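Local atomic coordinates of hypothetical protein (Nostoc punctiforme, PDB entry 2INB), a protein that is of unknown function but probably takes part, with XisF and XisI, in site-specific recombination of nitrogen-fixation genes in cyanobacteria. Residues Val60-Leu64 and Thr104-Phe109. Numbering follows the deposited sequence.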
ATOM      1  N   VAL A  60      11.961  -0.085  -6.984  1.00 16.04           N
ATOM      2  CA  VAL A  60      12.349   1.232  -7.539  1.00 17.46           C
ATOM      3  C   VAL A  60      11.132   2.065  -7.801  1.00 21.27           C
ATOM      4  O   VAL A  60      10.235   1.640  -8.534  1.00 19.05           O
ATOM      5  CB  VAL A  60      13.156   1.088  -8.821  1.00 19.77           C
ATOM      6  CG1 VAL A  60      13.516   2.498  -9.334  1.00 19.06           C
ATOM      7  CG2 VAL A  60      14.428   0.266  -8.546  1.00 18.93           C
ATOM      8  N   LYS A  61      11.137   3.286  -7.254  1.00 22.06           N
ATOM      9  CA  LYS A  61      10.106   4.306  -7.522  1.00 20.47           C
ATOM     10  C   LYS A  61      10.786   5.608  -7.982  1.00 19.29           C
ATOM     11  O   LYS A  61      11.931   5.934  -7.543  1.00 20.76           O
ATOM     12  CB  LYS A  61       9.233   4.530  -6.285  1.00 24.53           C
ATOM     13  CG  LYS A  61       8.467   3.262  -5.887  1.00 21.32           C
ATOM     14  CD  LYS A  61       7.426   2.918  -6.944  1.00 25.89           C
ATOM     15  CE  LYS A  61       6.564   1.752  -6.571  1.00 24.15           C
ATOM     16  NZ  LYS A  61       5.470   1.516  -7.580  1.00 25.84           N
ATOM     17  N   SER A  62      10.155   6.279  -8.936  1.00 22.51           N
ATOM     18  CA  SER A  62      10.630   7.557  -9.410  1.00 22.63           C
ATOM     19  C   SER A  62       9.860   8.707  -8.777  1.00 24.86           C
ATOM     20  O   SER A  62      10.333   9.849  -8.763  1.00 24.66           O
ATOM     21  CB  SER A  62      10.445   7.632 -10.911  1.00 26.46           C
ATOM     22  OG  SER A  62       9.060   7.624 -11.193  1.00 26.70           O
ATOM     23  N   PHE A  63       8.653   8.398  -8.291  1.00 22.09           N
ATOM     24  CA  PHE A  63       7.708   9.383  -7.769  1.00 24.56           C
ATOM     25  C   PHE A  63       7.322  10.410  -8.839  1.00 31.35           C
ATOM     26  O   PHE A  63       7.040  11.567  -8.537  1.00 38.98           O
ATOM     27  CB  PHE A  63       8.176   9.975  -6.416  1.00 23.00           C
ATOM     28  CG  PHE A  63       7.826   9.100  -5.241  1.00 25.11           C
ATOM     29  CD1 PHE A  63       8.592   7.985  -4.971  1.00 24.28           C
ATOM     30  CD2 PHE A  63       6.678   9.347  -4.466  1.00 26.36           C
ATOM     31  CE1 PHE A  63       8.269   7.110  -3.917  1.00 25.74           C
ATOM     32  CE2 PHE A  63       6.346   8.494  -3.420  1.00 28.07           C
ATOM     33  CZ  PHE A  63       7.124   7.381  -3.152  1.00 24.98           C
ATOM     34  N   LEU A  64       7.303   9.939 -10.086  1.00 30.52           N
ATOM     35  CA  LEU A  64       6.653  10.605 -11.214  1.00 35.04           C
ATOM     36  C   LEU A  64       5.543   9.676 -11.788  1.00 37.49           C
ATOM     37  O   LEU A  64       4.929   9.994 -12.809  1.00 36.56           O
ATOM     38  CB  LEU A  64       7.689  10.884 -12.291  1.00 34.39           C
ATOM     39  CG  LEU A  64       8.869  11.788 -11.888  1.00 37.51           C
ATOM     40  N   THR A 104      13.008  13.635  -4.076  1.00 14.69           N
ATOM     41  CA  THR A 104      11.790  13.212  -3.351  1.00 16.48           C
ATOM     42  C   THR A 104      12.073  13.013  -1.854  1.00 14.95           C
ATOM     43  O   THR A 104      11.270  13.395  -0.988  1.00 16.82           O
ATOM     44  CB  THR A 104      11.289  11.889  -3.939  1.00 16.97           C
ATOM     45  OG1 THR A 104      11.166  12.021  -5.348  1.00 21.79           O
ATOM     46  CG2 THR A 104       9.957  11.417  -3.293  1.00 18.97           C
ATOM     47  N   TYR A 105      13.238  12.456  -1.557  1.00 14.55           N
ATOM     48  CA  TYR A 105      13.638  12.228  -0.178  1.00 15.81           C
ATOM     49  C   TYR A 105      13.700  13.574   0.567  1.00 17.26           C
ATOM     50  O   TYR A 105      13.247  13.690   1.705  1.00 18.07           O
ATOM     51  CB  TYR A 105      15.002  11.543  -0.100  1.00 16.95           C
ATOM     52  CG  TYR A 105      15.474  11.342   1.319  1.00 16.88           C
ATOM     53  CD1 TYR A 105      14.819  10.437   2.154  1.00 20.14           C
ATOM     54  CD2 TYR A 105      16.561  12.046   1.817  1.00 24.05           C
ATOM     55  CE1 TYR A 105      15.220  10.258   3.463  1.00 25.95           C
ATOM     56  CE2 TYR A 105      16.973  11.867   3.144  1.00 23.57           C
ATOM     57  CZ  TYR A 105      16.288  10.974   3.936  1.00 23.90           C
ATOM     58  OH  TYR A 105      16.679  10.815   5.248  1.00 37.27           O
ATOM     59  N   LYS A 106      14.259  14.576  -0.075  1.00 16.41           N
ATOM     60  CA  LYS A 106      14.490  15.854   0.590  1.00 19.34           C
ATOM     61  C   LYS A 106      13.229  16.702   0.692  1.00 20.42           C
ATOM     62  O   LYS A 106      13.230  17.740   1.388  1.00 22.75           O
ATOM     63  CB  LYS A 106      15.546  16.668  -0.152  1.00 19.60           C
ATOM     64  CG  LYS A 106      16.952  16.114  -0.035  1.00 22.79           C
ATOM     65  CD  LYS A 106      17.946  16.944  -0.904  1.00 25.59           C
ATOM     66  CE  LYS A 106      18.211  18.331  -0.317  1.00 34.35           C
ATOM     67  N   THR A 107      12.179  16.340  -0.052  1.00 17.80           N
ATOM     68  CA  THR A 107      10.936  17.135  -0.057  1.00 18.43           C
ATOM     69  C   THR A 107       9.813  16.338   0.579  1.00 17.31           C
ATOM     70  O   THR A 107       9.567  16.454   1.785  1.00 15.44           O
ATOM     71  CB  THR A 107      10.558  17.567  -1.498  1.00 18.03           C
ATOM     72  OG1 THR A 107      10.509  16.430  -2.365  1.00 18.50           O
ATOM     73  CG2 THR A 107      11.604  18.579  -2.052  1.00 20.27           C
ATOM     74  N   PHE A 108       9.183  15.447  -0.202  1.00 17.34           N
ATOM     75  CA  PHE A 108       8.054  14.638   0.311  1.00 16.01           C
ATOM     76  C   PHE A 108       8.370  13.872   1.596  1.00 15.19           C
ATOM     77  O   PHE A 108       7.605  13.925   2.561  1.00 16.51           O
ATOM     78  CB  PHE A 108       7.573  13.666  -0.769  1.00 16.23           C
ATOM     79  CG  PHE A 108       6.428  12.784  -0.350  1.00 14.70           C
ATOM     80  CD1 PHE A 108       5.149  13.332  -0.216  1.00 15.99           C
ATOM     81  CD2 PHE A 108       6.587  11.432  -0.154  1.00 17.19           C
ATOM     82  CE1 PHE A 108       4.088  12.550   0.127  1.00 16.84           C
ATOM     83  CE2 PHE A 108       5.514  10.657   0.214  1.00 17.43           C
ATOM     84  CZ  PHE A 108       4.254  11.249   0.354  1.00 15.11           C
ATOM     85  N   PHE A 109       9.514  13.172   1.620  1.00 15.83           N
ATOM     86  CA  PHE A 109       9.866  12.353   2.782  1.00 16.41           C
ATOM     87  C   PHE A 109      10.367  13.164   3.974  1.00 17.09           C
ATOM     88  O   PHE A 109      10.595  12.585   5.031  1.00 20.80           O
ATOM     89  CB  PHE A 109      10.819  11.175   2.416  1.00 18.30           C
ATOM     90  CG  PHE A 109      10.133  10.093   1.649  1.00 16.08           C
ATOM     91  CD1 PHE A 109       9.224   9.273   2.295  1.00 18.02           C
ATOM     92  CD2 PHE A 109      10.249  10.003   0.276  1.00 17.08           C
ATOM     93  CE1 PHE A 109       8.526   8.309   1.597  1.00 20.51           C
ATOM     94  CE2 PHE A 109       9.519   9.013  -0.452  1.00 16.60           C
ATOM     95  CZ  PHE A 109       8.653   8.199   0.244  1.00 18.25           C
TER
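The carbonyl oxygen of Thr104 is gripped twice, by Thr107 N and by Phe109 N, each 3.2 Å from Thr104 O. These bonds hold the turn that sets Phe108 and Phe109 beside Thr104, and the three residues together meet the ring of Phe63. Thr104 CG2 lies over one face of that ring, 4.1 Å from its centroid and 27° off the normal, a CH-pi contact in which the methyl, anti to the backbone N, is directed at the ring. Over the same face comes the edge of Phe109, in an offset edge-to-face pair with planes at 82° and Phe109 CZ 3.8 Å from Phe63 CZ. Phe63 follows strand 54-60, at the start of the beta-alpha-beta crossover through helix 69-88 to the parallel strand 94-101, within the mixed sheet of this PDDEXK-clan protein. Here it also touches Phe73 of the crossover helix and Val100. With an alanine at this position, the Thr104 methyl and the Phe109 edge would probably lose their aromatic partner, leaving a gap between the loop and residues 104-109. Phe108 approaches obliquely, its CE2 4.3 Å from Phe63 CE2. Next to Phe63 in the chain, Ser62 OG accepts from Leu64 N at 3.1 Å in an ST turn.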